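Long-range contact in glutathione peroxidase-like peroxiredoxin HYR1 (Saccharomyces cerevisiae, PDB 3CMI), which reduces hydroperoxides at the expense of thioredoxin and, as a sensor of peroxide stress, oxidises and so activates the transcription factor YAP1: residues Q121-L126 / Y147-S152. Residues are numbered along the deposited sequence; the frame is centred on the assembly and turned at random.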
ATOM      1  N   GLN A 121      13.197  -2.156  -0.710  1.00 35.43           N
ATOM      2  CA  GLN A 121      13.133  -1.875  -2.145  1.00 35.49           C
ATOM      3  C   GLN A 121      13.160  -0.381  -2.441  1.00 35.69           C
ATOM      4  O   GLN A 121      13.742   0.050  -3.446  1.00 35.74           O
ATOM      5  CB  GLN A 121      11.877  -2.499  -2.773  1.00 35.46           C
ATOM      6  CG  GLN A 121      11.738  -4.009  -2.584  1.00 34.87           C
ATOM      7  CD  GLN A 121      12.945  -4.776  -3.081  1.00 35.07           C
ATOM      8  OE1 GLN A 121      13.684  -5.362  -2.293  1.00 35.75           O
ATOM      9  NE2 GLN A 121      13.168  -4.755  -4.387  1.00 34.52           N
ATOM     10  N   LYS A 122      12.516   0.408  -1.580  1.00 35.78           N
ATOM     11  CA  LYS A 122      12.411   1.849  -1.815  1.00 36.04           C
ATOM     12  C   LYS A 122      12.574   2.661  -0.525  1.00 35.65           C
ATOM     13  O   LYS A 122      11.660   2.751   0.291  1.00 35.90           O
ATOM     14  CB  LYS A 122      11.096   2.184  -2.542  1.00 36.16           C
ATOM     15  CG  LYS A 122      11.260   2.999  -3.845  1.00 37.95           C
ATOM     16  CD  LYS A 122      11.863   2.162  -4.994  1.00 38.60           C
ATOM     17  CE  LYS A 122      11.971   2.959  -6.280  1.00 39.33           C
ATOM     18  NZ  LYS A 122      12.875   2.332  -7.305  1.00 40.42           N
ATOM     19  N   SER A 123      13.767   3.217  -0.344  1.00 35.28           N
ATOM     20  CA  SER A 123      14.073   4.150   0.742  1.00 34.83           C
ATOM     21  C   SER A 123      15.120   5.126   0.230  1.00 34.57           C
ATOM     22  O   SER A 123      15.849   4.810  -0.710  1.00 34.51           O
ATOM     23  CB  SER A 123      14.631   3.406   1.960  1.00 34.88           C
ATOM     24  OG  SER A 123      13.601   2.817   2.728  1.00 34.78           O
ATOM     25  N   GLY A 124      15.205   6.302   0.849  1.00 34.45           N
ATOM     26  CA  GLY A 124      16.276   7.258   0.538  1.00 34.36           C
ATOM     27  C   GLY A 124      17.637   6.637   0.792  1.00 34.52           C
ATOM     28  O   GLY A 124      17.761   5.731   1.621  1.00 34.07           O
ATOM     29  N   MET A 125      18.654   7.112   0.075  1.00 34.44           N
ATOM     30  CA  MET A 125      20.023   6.598   0.217  1.00 35.22           C
ATOM     31  C   MET A 125      20.609   6.882   1.604  1.00 34.70           C
ATOM     32  O   MET A 125      21.330   6.049   2.169  1.00 34.89           O
ATOM     33  CB  MET A 125      20.940   7.176  -0.872  1.00 34.93           C
ATOM     34  CG  MET A 125      20.659   6.647  -2.280  1.00 35.63           C
ATOM     35  SD  MET A 125      21.819   7.239  -3.535  1.00 37.63           S
ATOM     36  CE  MET A 125      23.372   6.575  -2.936  1.00 36.05           C
ATOM     37  N   LEU A 126      20.284   8.055   2.144  1.00 34.25           N
ATOM     38  CA  LEU A 126      20.715   8.453   3.482  1.00 33.87           C
ATOM     39  C   LEU A 126      19.510   8.764   4.361  1.00 33.64           C
ATOM     40  O   LEU A 126      18.412   8.975   3.857  1.00 32.90           O
ATOM     41  CB  LEU A 126      21.631   9.675   3.410  1.00 33.87           C
ATOM     42  CG  LEU A 126      22.937   9.556   2.617  1.00 34.16           C
ATOM     43  CD1 LEU A 126      23.590  10.922   2.468  1.00 33.36           C
ATOM     44  CD2 LEU A 126      23.898   8.565   3.270  1.00 33.66           C
ATOM     45  N   TYR A 147       7.769  -0.148  -7.724  1.00 33.42           N
ATOM     46  CA  TYR A 147       8.054   0.893  -8.710  1.00 33.50           C
ATOM     47  C   TYR A 147       8.518   2.190  -8.052  1.00 33.73           C
ATOM     48  O   TYR A 147       9.503   2.795  -8.488  1.00 33.87           O
ATOM     49  CB  TYR A 147       6.823   1.154  -9.589  1.00 33.14           C
ATOM     50  CG  TYR A 147       7.039   2.222 -10.641  1.00 33.12           C
ATOM     51  CD1 TYR A 147       6.540   3.514 -10.463  1.00 32.45           C
ATOM     52  CD2 TYR A 147       7.750   1.943 -11.810  1.00 32.58           C
ATOM     53  CE1 TYR A 147       6.741   4.501 -11.425  1.00 32.90           C
ATOM     54  CE2 TYR A 147       7.954   2.928 -12.784  1.00 32.79           C
ATOM     55  CZ  TYR A 147       7.446   4.203 -12.580  1.00 32.99           C
ATOM     56  OH  TYR A 147       7.639   5.181 -13.532  1.00 33.80           O
ATOM     57  N   GLU A 148       7.798   2.614  -7.013  1.00 34.05           N
ATOM     58  CA  GLU A 148       8.084   3.878  -6.337  1.00 34.51           C
ATOM     59  C   GLU A 148       7.343   4.022  -5.009  1.00 34.66           C
ATOM     60  O   GLU A 148       6.261   3.457  -4.809  1.00 34.71           O
ATOM     61  CB  GLU A 148       7.756   5.069  -7.258  1.00 34.66           C
ATOM     62  CG  GLU A 148       8.260   6.440  -6.784  1.00 35.61           C
ATOM     63  CD  GLU A 148       9.749   6.463  -6.465  1.00 36.19           C
ATOM     64  OE1 GLU A 148      10.520   6.906  -7.335  1.00 35.32           O
ATOM     65  OE2 GLU A 148      10.150   6.029  -5.355  1.00 37.05           O
ATOM     66  N   ARG A 149       7.961   4.786  -4.112  1.00 34.79           N
ATOM     67  CA  ARG A 149       7.402   5.160  -2.823  1.00 34.88           C
ATOM     68  C   ARG A 149       7.022   6.647  -2.853  1.00 35.13           C
ATOM     69  O   ARG A 149       7.799   7.490  -3.314  1.00 34.49           O
ATOM     70  CB  ARG A 149       8.446   4.885  -1.743  1.00 34.92           C
ATOM     71  CG  ARG A 149       8.055   5.212  -0.318  1.00 35.07           C
ATOM     72  CD  ARG A 149       9.275   4.994   0.572  1.00 35.43           C
ATOM     73  NE  ARG A 149       9.030   5.310   1.972  1.00 34.68           N
ATOM     74  CZ  ARG A 149       9.793   4.891   2.977  1.00 34.36           C
ATOM     75  NH1 ARG A 149      10.843   4.114   2.746  1.00 33.67           N
ATOM     76  NH2 ARG A 149       9.499   5.242   4.221  1.00 34.54           N
ATOM     77  N   TYR A 150       5.827   6.961  -2.364  1.00 35.44           N
ATOM     78  CA  TYR A 150       5.314   8.331  -2.382  1.00 35.89           C
ATOM     79  C   TYR A 150       4.980   8.788  -0.974  1.00 36.10           C
ATOM     80  O   TYR A 150       4.529   7.996  -0.150  1.00 35.99           O
ATOM     81  CB  TYR A 150       4.065   8.423  -3.260  1.00 36.19           C
ATOM     82  CG  TYR A 150       4.283   7.929  -4.670  1.00 36.65           C
ATOM     83  CD1 TYR A 150       4.031   6.599  -5.008  1.00 36.66           C
ATOM     84  CD2 TYR A 150       4.753   8.791  -5.665  1.00 37.34           C
ATOM     85  CE1 TYR A 150       4.239   6.141  -6.304  1.00 37.23           C
ATOM     86  CE2 TYR A 150       4.963   8.342  -6.963  1.00 37.16           C
ATOM     87  CZ  TYR A 150       4.702   7.017  -7.273  1.00 36.41           C
ATOM     88  OH  TYR A 150       4.907   6.563  -8.552  1.00 36.70           O
ATOM     89  N   SER A 151       5.187  10.073  -0.708  1.00 36.41           N
ATOM     90  CA  SER A 151       4.941  10.622   0.622  1.00 36.77           C
ATOM     91  C   SER A 151       3.448  10.703   0.957  1.00 36.86           C
ATOM     92  O   SER A 151       2.590  10.597   0.076  1.00 36.80           O
ATOM     93  CB  SER A 151       5.589  11.999   0.756  1.00 36.76           C
ATOM     94  OG  SER A 151       4.944  12.927  -0.092  1.00 36.89           O
ATOM     95  N   SER A 152       3.156  10.911   2.239  1.00 37.11           N
ATOM     96  CA  SER A 152       1.784  11.071   2.731  1.00 37.63           C
ATOM     97  C   SER A 152       1.017  12.244   2.110  1.00 37.88           C
ATOM     98  O   SER A 152      -0.214  12.219   2.058  1.00 37.98           O
ATOM     99  CB  SER A 152       1.777  11.200   4.258  1.00 37.53           C
ATOM    100  OG  SER A 152       2.913  11.901   4.726  1.00 38.57           O
TER
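The Arg149 guanidinium meets 121-126 with its edge: Lys122 O lies only 8° out of its plane, and Ser123 OG is also at that edge, 3.0 Å from Arg149 NH1. The Tyr150 ring carries Glu148 CG over one face, 3.6 Å above the plane and offset toward the rim. Arg149 NH1 donates to Lys122 O at 2.9 Å with an N-H...O angle of 161°, landing on a lone pair in the carbonyl plane. The reach comes from an all-extended chain, CG anti to the backbone N. Arg149 NH2 bonds Arg129 O and forms a salt bridge with Glu136, so several partners fix the group's rotation; Ser123 OG is hydrogen-bonded to Lys119 O. Nearer the strand, Lys122 CB packs on Arg149 CB at 3.9 Å. A bend at chi2 (72°) carries the lysine along the strand, where Lys122 CE lies 3.3 Å from Tyr147 O and the chain crosses Glu148 at about a right angle. Glu148 OE2 accepts from Arg149 N at 2.8 Å. Tyr147 and Glu148, both facing Leu139, form a classic beta bulge in the pairing with strand 137-140. The Arg149 bond and the Lys122 packing join the loop after helix 113-121 to the outermost strand 146-150 of the thioredoxin-like sheet.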